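Local coordinates for protein retinol dehydratase (Spodoptera frugiperda, PDB 1FMJ) that converts retinol to its dehydrated product, using a sulfotransferase-type fold that binds adenosine 3',5'-diphosphate beside the retinol, at residues Y227-R238 with I335-Y346. Numbering follows the deposited sequence.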
ATOM      1  N   TYR A 227       5.455  11.438  -1.018  1.00 16.36           N
ATOM      2  CA  TYR A 227       5.443  10.419  -2.050  1.00 16.66           C
ATOM      3  C   TYR A 227       6.808  10.155  -2.700  1.00 16.35           C
ATOM      4  O   TYR A 227       7.264   9.012  -2.770  1.00 17.30           O
ATOM      5  CB  TYR A 227       4.442  10.784  -3.144  1.00 16.20           C
ATOM      6  CG  TYR A 227       4.547   9.862  -4.334  1.00 16.01           C
ATOM      7  CD1 TYR A 227       3.966   8.598  -4.311  1.00 16.14           C
ATOM      8  CD2 TYR A 227       5.291  10.227  -5.457  1.00 16.62           C
ATOM      9  CE1 TYR A 227       4.126   7.715  -5.375  1.00 16.31           C
ATOM     10  CE2 TYR A 227       5.459   9.347  -6.531  1.00 15.73           C
ATOM     11  CZ  TYR A 227       4.879   8.098  -6.481  1.00 15.19           C
ATOM     12  OH  TYR A 227       5.070   7.212  -7.522  1.00 15.29           O
ATOM     13  N   PHE A 228       7.465  11.198  -3.183  1.00 15.96           N
ATOM     14  CA  PHE A 228       8.749  10.983  -3.831  1.00 16.37           C
ATOM     15  C   PHE A 228       9.879  10.476  -2.946  1.00 16.68           C
ATOM     16  O   PHE A 228      10.764   9.766  -3.426  1.00 17.62           O
ATOM     17  CB  PHE A 228       9.176  12.239  -4.578  1.00 14.38           C
ATOM     18  CG  PHE A 228       8.466  12.417  -5.876  1.00 15.32           C
ATOM     19  CD1 PHE A 228       7.434  13.340  -6.004  1.00 14.77           C
ATOM     20  CD2 PHE A 228       8.813  11.635  -6.977  1.00 13.67           C
ATOM     21  CE1 PHE A 228       6.764  13.479  -7.211  1.00 16.43           C
ATOM     22  CE2 PHE A 228       8.144  11.771  -8.182  1.00 15.32           C
ATOM     23  CZ  PHE A 228       7.120  12.695  -8.300  1.00 14.45           C
ATOM     24  N   GLU A 229       9.866  10.823  -1.665  1.00 17.27           N
ATOM     25  CA  GLU A 229      10.910  10.323  -0.771  1.00 18.21           C
ATOM     26  C   GLU A 229      10.727   8.815  -0.624  1.00 17.46           C
ATOM     27  O   GLU A 229      11.697   8.060  -0.516  1.00 17.88           O
ATOM     28  CB  GLU A 229      10.829  10.996   0.599  1.00 19.68           C
ATOM     29  CG  GLU A 229      11.141  12.493   0.573  1.00 22.97           C
ATOM     30  CD  GLU A 229      12.373  12.808  -0.259  1.00 24.61           C
ATOM     31  OE1 GLU A 229      13.394  12.105  -0.088  1.00 24.84           O
ATOM     32  OE2 GLU A 229      12.321  13.753  -1.080  1.00 25.26           O
ATOM     33  N   HIS A 230       9.474   8.376  -0.639  1.00 17.39           N
ATOM     34  CA  HIS A 230       9.150   6.951  -0.511  1.00 17.02           C
ATOM     35  C   HIS A 230       9.702   6.208  -1.727  1.00 16.95           C
ATOM     36  O   HIS A 230      10.417   5.210  -1.597  1.00 18.81           O
ATOM     37  CB  HIS A 230       7.623   6.783  -0.410  1.00 17.19           C
ATOM     38  CG  HIS A 230       7.177   5.425   0.043  1.00 14.93           C
ATOM     39  ND1 HIS A 230       7.477   4.272  -0.648  1.00 12.91           N
ATOM     40  CD2 HIS A 230       6.400   5.047   1.087  1.00 14.53           C
ATOM     41  CE1 HIS A 230       6.901   3.242  -0.055  1.00 13.15           C
ATOM     42  NE2 HIS A 230       6.240   3.686   1.001  1.00 13.85           N
ATOM     43  N   VAL A 231       9.390   6.712  -2.916  1.00 17.71           N
ATOM     44  CA  VAL A 231       9.864   6.101  -4.156  1.00 16.67           C
ATOM     45  C   VAL A 231      11.381   6.164  -4.302  1.00 18.03           C
ATOM     46  O   VAL A 231      12.017   5.175  -4.663  1.00 17.65           O
ATOM     47  CB  VAL A 231       9.263   6.791  -5.388  1.00 16.13           C
ATOM     48  CG1 VAL A 231       9.827   6.165  -6.672  1.00 15.76           C
ATOM     49  CG2 VAL A 231       7.740   6.678  -5.362  1.00 16.05           C
ATOM     50  N   LYS A 232      11.961   7.332  -4.043  1.00 19.16           N
ATOM     51  CA  LYS A 232      13.403   7.494  -4.188  1.00 20.86           C
ATOM     52  C   LYS A 232      14.225   6.513  -3.353  1.00 20.61           C
ATOM     53  O   LYS A 232      15.249   6.021  -3.807  1.00 21.83           O
ATOM     54  CB  LYS A 232      13.808   8.939  -3.877  1.00 20.16           C
ATOM     55  CG  LYS A 232      13.266   9.923  -4.903  1.00 21.06           C
ATOM     56  CD  LYS A 232      13.881  11.296  -4.769  1.00 22.63           C
ATOM     57  CE  LYS A 232      13.423  12.184  -5.907  1.00 21.77           C
ATOM     58  NZ  LYS A 232      14.141  13.473  -5.898  1.00 21.80           N
ATOM     59  N   GLU A 233      13.771   6.221  -2.141  1.00 21.29           N
ATOM     60  CA  GLU A 233      14.489   5.288  -1.279  1.00 21.51           C
ATOM     61  C   GLU A 233      14.602   3.906  -1.901  1.00 21.39           C
ATOM     62  O   GLU A 233      15.618   3.232  -1.753  1.00 19.32           O
ATOM     63  CB  GLU A 233      13.799   5.170   0.073  1.00 22.54           C
ATOM     64  CG  GLU A 233      14.158   6.265   1.048  1.00 21.61           C
ATOM     65  CD  GLU A 233      13.613   5.979   2.428  1.00 23.07           C
ATOM     66  OE1 GLU A 233      13.523   4.784   2.775  1.00 23.29           O
ATOM     67  OE2 GLU A 233      13.286   6.938   3.169  1.00 21.71           O
ATOM     68  N   ALA A 234      13.550   3.481  -2.593  1.00 21.26           N
ATOM     69  CA  ALA A 234      13.555   2.172  -3.233  1.00 21.37           C
ATOM     70  C   ALA A 234      14.322   2.258  -4.535  1.00 21.32           C
ATOM     71  O   ALA A 234      15.049   1.336  -4.902  1.00 22.30           O
ATOM     72  CB  ALA A 234      12.134   1.710  -3.504  1.00 20.49           C
ATOM     73  N   TRP A 235      14.149   3.376  -5.229  1.00 22.06           N
ATOM     74  CA  TRP A 235      14.817   3.604  -6.499  1.00 23.14           C
ATOM     75  C   TRP A 235      16.335   3.590  -6.328  1.00 23.67           C
ATOM     76  O   TRP A 235      17.055   3.132  -7.208  1.00 24.29           O
ATOM     77  CB  TRP A 235      14.369   4.940  -7.086  1.00 21.23           C
ATOM     78  CG  TRP A 235      14.972   5.250  -8.430  1.00 22.26           C
ATOM     79  CD1 TRP A 235      15.939   6.173  -8.699  1.00 21.76           C
ATOM     80  CD2 TRP A 235      14.641   4.640  -9.685  1.00 22.07           C
ATOM     81  NE1 TRP A 235      16.227   6.182 -10.041  1.00 23.47           N
ATOM     82  CE2 TRP A 235      15.446   5.251 -10.671  1.00 23.00           C
ATOM     83  CE3 TRP A 235      13.744   3.639 -10.071  1.00 23.70           C
ATOM     84  CZ2 TRP A 235      15.382   4.894 -12.020  1.00 23.04           C
ATOM     85  CZ3 TRP A 235      13.678   3.282 -11.419  1.00 23.88           C
ATOM     86  CH2 TRP A 235      14.493   3.909 -12.375  1.00 23.88           C
ATOM     87  N   ALA A 236      16.807   4.083  -5.188  1.00 24.51           N
ATOM     88  CA  ALA A 236      18.239   4.122  -4.904  1.00 25.92           C
ATOM     89  C   ALA A 236      18.800   2.718  -4.668  1.00 25.91           C
ATOM     90  O   ALA A 236      19.991   2.483  -4.857  1.00 26.14           O
ATOM     91  CB  ALA A 236      18.506   5.006  -3.686  1.00 25.31           C
ATOM     92  N   LYS A 237      17.935   1.789  -4.263  1.00 26.51           N
ATOM     93  CA  LYS A 237      18.341   0.410  -3.994  1.00 26.28           C
ATOM     94  C   LYS A 237      18.013  -0.575  -5.112  1.00 26.29           C
ATOM     95  O   LYS A 237      18.228  -1.775  -4.952  1.00 26.61           O
ATOM     96  CB  LYS A 237      17.675  -0.093  -2.715  1.00 26.08           C
ATOM     97  CG  LYS A 237      18.239   0.454  -1.429  1.00 28.27           C
ATOM     98  CD  LYS A 237      19.477  -0.309  -1.020  1.00 30.27           C
ATOM     99  CE  LYS A 237      19.867   0.004   0.411  1.00 30.35           C
ATOM    100  NZ  LYS A 237      20.932  -0.937   0.879  1.00 30.79           N
ATOM    101  N   ARG A 238      17.511  -0.086  -6.242  1.00 26.08           N
ATOM    102  CA  ARG A 238      17.137  -0.981  -7.338  1.00 26.53           C
ATOM    103  C   ARG A 238      18.270  -1.817  -7.927  1.00 27.91           C
ATOM    104  O   ARG A 238      18.024  -2.825  -8.595  1.00 27.00           O
ATOM    105  CB  ARG A 238      16.455  -0.192  -8.459  1.00 26.43           C
ATOM    106  CG  ARG A 238      17.351   0.761  -9.243  1.00 26.45           C
ATOM    107  CD  ARG A 238      16.523   1.492 -10.294  1.00 25.89           C
ATOM    108  NE  ARG A 238      17.326   2.293 -11.214  1.00 25.96           N
ATOM    109  CZ  ARG A 238      18.108   3.303 -10.849  1.00 26.02           C
ATOM    110  NH1 ARG A 238      18.200   3.650  -9.574  1.00 25.19           N
ATOM    111  NH2 ARG A 238      18.800   3.973 -11.766  1.00 27.23           N
ATOM    112  N   ILE A 335       6.141  17.316 -10.063  1.00 22.84           N
ATOM    113  CA  ILE A 335       6.907  16.180 -10.568  1.00 23.43           C
ATOM    114  C   ILE A 335       8.272  16.608 -11.121  1.00 24.46           C
ATOM    115  O   ILE A 335       9.280  15.941 -10.886  1.00 23.96           O
ATOM    116  CB  ILE A 335       6.124  15.419 -11.652  1.00 23.38           C
ATOM    117  CG1 ILE A 335       4.846  14.832 -11.039  1.00 21.49           C
ATOM    118  CG2 ILE A 335       6.986  14.305 -12.233  1.00 22.15           C
ATOM    119  CD1 ILE A 335       3.988  14.068 -12.026  1.00 22.88           C
ATOM    120  N   LYS A 336       8.311  17.725 -11.839  1.00 25.16           N
ATOM    121  CA  LYS A 336       9.575  18.201 -12.406  1.00 26.72           C
ATOM    122  C   LYS A 336      10.570  18.548 -11.306  1.00 26.61           C
ATOM    123  O   LYS A 336      11.760  18.223 -11.402  1.00 26.54           O
ATOM    124  CB  LYS A 336       9.339  19.424 -13.295  1.00 27.87           C
ATOM    125  CG  LYS A 336       8.595  19.114 -14.583  1.00 30.91           C
ATOM    126  CD  LYS A 336       8.393  20.371 -15.416  1.00 34.33           C
ATOM    127  CE  LYS A 336       7.609  20.082 -16.683  1.00 35.53           C
ATOM    128  NZ  LYS A 336       7.338  21.332 -17.440  1.00 38.30           N
ATOM    129  N   ASP A 337      10.081  19.201 -10.256  1.00 25.74           N
ATOM    130  CA  ASP A 337      10.946  19.569  -9.154  1.00 25.95           C
ATOM    131  C   ASP A 337      11.538  18.335  -8.480  1.00 26.64           C
ATOM    132  O   ASP A 337      12.733  18.290  -8.204  1.00 26.59           O
ATOM    133  CB  ASP A 337      10.185  20.402  -8.127  1.00 25.99           C
ATOM    134  CG  ASP A 337       9.813  21.775  -8.650  1.00 25.98           C
ATOM    135  OD1 ASP A 337      10.467  22.236  -9.610  1.00 26.41           O
ATOM    136  OD2 ASP A 337       8.879  22.396  -8.096  1.00 26.18           O
ATOM    137  N   ASN A 338      10.708  17.331  -8.219  1.00 26.18           N
ATOM    138  CA  ASN A 338      11.189  16.119  -7.559  1.00 26.27           C
ATOM    139  C   ASN A 338      12.048  15.200  -8.439  1.00 26.35           C
ATOM    140  O   ASN A 338      12.752  14.332  -7.926  1.00 25.45           O
ATOM    141  CB  ASN A 338      10.011  15.321  -6.979  1.00 24.94           C
ATOM    142  CG  ASN A 338       9.439  15.957  -5.726  1.00 24.84           C
ATOM    143  OD1 ASN A 338       8.477  16.731  -5.774  1.00 25.88           O
ATOM    144  ND2 ASN A 338      10.041  15.646  -4.595  1.00 24.37           N
ATOM    145  N   LEU A 339      11.986  15.377  -9.756  1.00 27.28           N
ATOM    146  CA  LEU A 339      12.779  14.550 -10.657  1.00 28.91           C
ATOM    147  C   LEU A 339      14.050  15.286 -11.074  1.00 30.27           C
ATOM    148  O   LEU A 339      14.848  14.780 -11.870  1.00 31.24           O
ATOM    149  CB  LEU A 339      11.970  14.175 -11.903  1.00 28.61           C
ATOM    150  CG  LEU A 339      10.712  13.320 -11.731  1.00 28.14           C
ATOM    151  CD1 LEU A 339      10.272  12.837 -13.110  1.00 27.56           C
ATOM    152  CD2 LEU A 339      10.992  12.122 -10.827  1.00 27.80           C
ATOM    153  N   LYS A 340      14.233  16.484 -10.525  1.00 31.35           N
ATOM    154  CA  LYS A 340      15.406  17.290 -10.830  1.00 32.87           C
ATOM    155  C   LYS A 340      16.627  16.701 -10.125  1.00 32.66           C
ATOM    156  O   LYS A 340      16.582  16.380  -8.938  1.00 32.20           O
ATOM    157  CB  LYS A 340      15.179  18.746 -10.390  1.00 33.82           C
ATOM    158  CG  LYS A 340      16.319  19.690 -10.754  1.00 35.76           C
ATOM    159  CD  LYS A 340      15.901  21.164 -10.729  1.00 37.27           C
ATOM    160  CE  LYS A 340      17.060  22.053 -11.217  1.00 38.69           C
ATOM    161  NZ  LYS A 340      16.691  23.490 -11.435  1.00 38.39           N
ATOM    162  N   ASP A 341      17.710  16.532 -10.872  1.00 32.79           N
ATOM    163  CA  ASP A 341      18.939  15.985 -10.314  1.00 32.92           C
ATOM    164  C   ASP A 341      18.810  14.533  -9.860  1.00 31.20           C
ATOM    165  O   ASP A 341      19.338  14.151  -8.819  1.00 31.08           O
ATOM    166  CB  ASP A 341      19.421  16.841  -9.136  1.00 35.18           C
ATOM    167  CG  ASP A 341      19.760  18.263  -9.545  1.00 37.27           C
ATOM    168  OD1 ASP A 341      20.397  18.449 -10.605  1.00 38.32           O
ATOM    169  OD2 ASP A 341      19.401  19.197  -8.796  1.00 39.65           O
ATOM    170  N   THR A 342      18.099  13.732 -10.643  1.00 29.41           N
ATOM    171  CA  THR A 342      17.932  12.316 -10.354  1.00 27.67           C
ATOM    172  C   THR A 342      17.645  11.619 -11.671  1.00 25.33           C
ATOM    173  O   THR A 342      17.190  12.251 -12.619  1.00 23.87           O
ATOM    174  CB  THR A 342      16.759  12.049  -9.386  1.00 28.86           C
ATOM    175  OG1 THR A 342      16.681  10.643  -9.115  1.00 30.50           O
ATOM    176  CG2 THR A 342      15.447  12.500  -9.999  1.00 29.33           C
ATOM    177  N   ASP A 343      17.926  10.325 -11.748  1.00 25.08           N
ATOM    178  CA  ASP A 343      17.663   9.595 -12.982  1.00 23.78           C
ATOM    179  C   ASP A 343      16.292   8.907 -12.952  1.00 23.77           C
ATOM    180  O   ASP A 343      15.953   8.137 -13.849  1.00 23.13           O
ATOM    181  CB  ASP A 343      18.775   8.579 -13.247  1.00 25.67           C
ATOM    182  CG  ASP A 343      18.916   7.556 -12.138  1.00 26.93           C
ATOM    183  OD1 ASP A 343      18.482   7.830 -10.996  1.00 25.30           O
ATOM    184  OD2 ASP A 343      19.481   6.479 -12.413  1.00 28.38           O
ATOM    185  N   LEU A 344      15.508   9.202 -11.917  1.00 21.74           N
ATOM    186  CA  LEU A 344      14.165   8.634 -11.787  1.00 21.09           C
ATOM    187  C   LEU A 344      13.256   9.121 -12.914  1.00 20.69           C
ATOM    188  O   LEU A 344      13.139  10.325 -13.160  1.00 19.19           O
ATOM    189  CB  LEU A 344      13.546   9.028 -10.440  1.00 19.33           C
ATOM    190  CG  LEU A 344      12.119   8.517 -10.198  1.00 17.42           C
ATOM    191  CD1 LEU A 344      12.081   7.009 -10.387  1.00 16.71           C
ATOM    192  CD2 LEU A 344      11.673   8.909  -8.793  1.00 14.84           C
ATOM    193  N   ARG A 345      12.619   8.177 -13.600  1.00 21.65           N
ATOM    194  CA  ARG A 345      11.710   8.497 -14.700  1.00 22.46           C
ATOM    195  C   ARG A 345      10.563   7.489 -14.763  1.00 23.11           C
ATOM    196  O   ARG A 345      10.774   6.286 -14.586  1.00 22.84           O
ATOM    197  CB  ARG A 345      12.457   8.472 -16.041  1.00 22.01           C
ATOM    198  CG  ARG A 345      13.477   9.598 -16.249  1.00 22.58           C
ATOM    199  CD  ARG A 345      12.800  10.954 -16.398  1.00 23.07           C
ATOM    200  NE  ARG A 345      13.753  12.005 -16.764  1.00 24.95           N
ATOM    201  CZ  ARG A 345      14.731  12.454 -15.975  1.00 23.90           C
ATOM    202  NH1 ARG A 345      14.901  11.957 -14.759  1.00 21.32           N
ATOM    203  NH2 ARG A 345      15.549  13.400 -16.413  1.00 26.88           N
ATOM    204  N   TYR A 346       9.354   7.980 -15.010  1.00 23.47           N
ATOM    205  CA  TYR A 346       8.205   7.097 -15.128  1.00 25.53           C
ATOM    206  C   TYR A 346       7.952   6.781 -16.596  1.00 27.44           C
ATOM    207  O   TYR A 346       7.838   7.684 -17.425  1.00 27.04           O
ATOM    208  CB  TYR A 346       6.962   7.725 -14.501  1.00 23.24           C
ATOM    209  CG  TYR A 346       7.034   7.796 -12.995  1.00 22.57           C
ATOM    210  CD1 TYR A 346       7.818   8.756 -12.360  1.00 21.63           C
ATOM    211  CD2 TYR A 346       6.349   6.875 -12.203  1.00 21.33           C
ATOM    212  CE1 TYR A 346       7.922   8.798 -10.981  1.00 21.69           C
ATOM    213  CE2 TYR A 346       6.445   6.906 -10.824  1.00 21.14           C
ATOM    214  CZ  TYR A 346       7.233   7.871 -10.217  1.00 20.63           C
ATOM    215  OH  TYR A 346       7.327   7.918  -8.848  1.00 21.03           O
TER
HETATM  216  O   HOH W   1      19.596   6.553  -8.746  1.00 27.05           O
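Trp235 lies between Leu344 and Arg238, a place that suits an indole, with its two broad faces and an N-H at the edge. Leu344 CD1, a methyl small enough to sit over a ring face, makes a CH-pi contact 3.8 Å from the centroid of the six-membered ring, while the guanidinium of Arg238 lies flat over the opposite face, its CZ offset toward the rim. Aspartate fits beside them because it has an oxygen for each: Trp235 NE1 donates to Asp343 OD1 (3.0 Å, 166° at the hydrogen) from above the carboxylate plane, and Arg238 NH2 forms a salt bridge to Asp343 OD2 at 2.7 Å, though as a hydrogen bond it is bent and weak. With CG between the backbone N and carbonyl carbon (chi1 69°), Arg238 folds back over the indole, and its NH1 bonds to Trp235 O. Without the indole, as with an alanine here, Asp343 OD1 would lose its N-H donor, and the Arg238 guanidinium is likely to be set free to turn, with a gap opened beside Leu344. The contact joins helix 227-235 to the end of helix 325-338 and the following tail, flanking the parallel sheet of this P-loop sulfotransferase fold, where Phe245 of edge strand 243-247 packs edge-to-face with Trp235. Farther along, Asn338 CB rides over one face of Phe228, 3.5 Å from the ring centroid, and Tyr227 covers the opposite face. Lysine's extended reach lets Lys232 NZ donate to Asn338 O (2.6 Å) in the carbonyl plane. The buried hydroxyls of Tyr227 and Tyr346 share a hydrogen bond, OH to OH 2.7 Å, and Val231 CG1 and CG2 each lie 3.7 Å from Tyr346 OH.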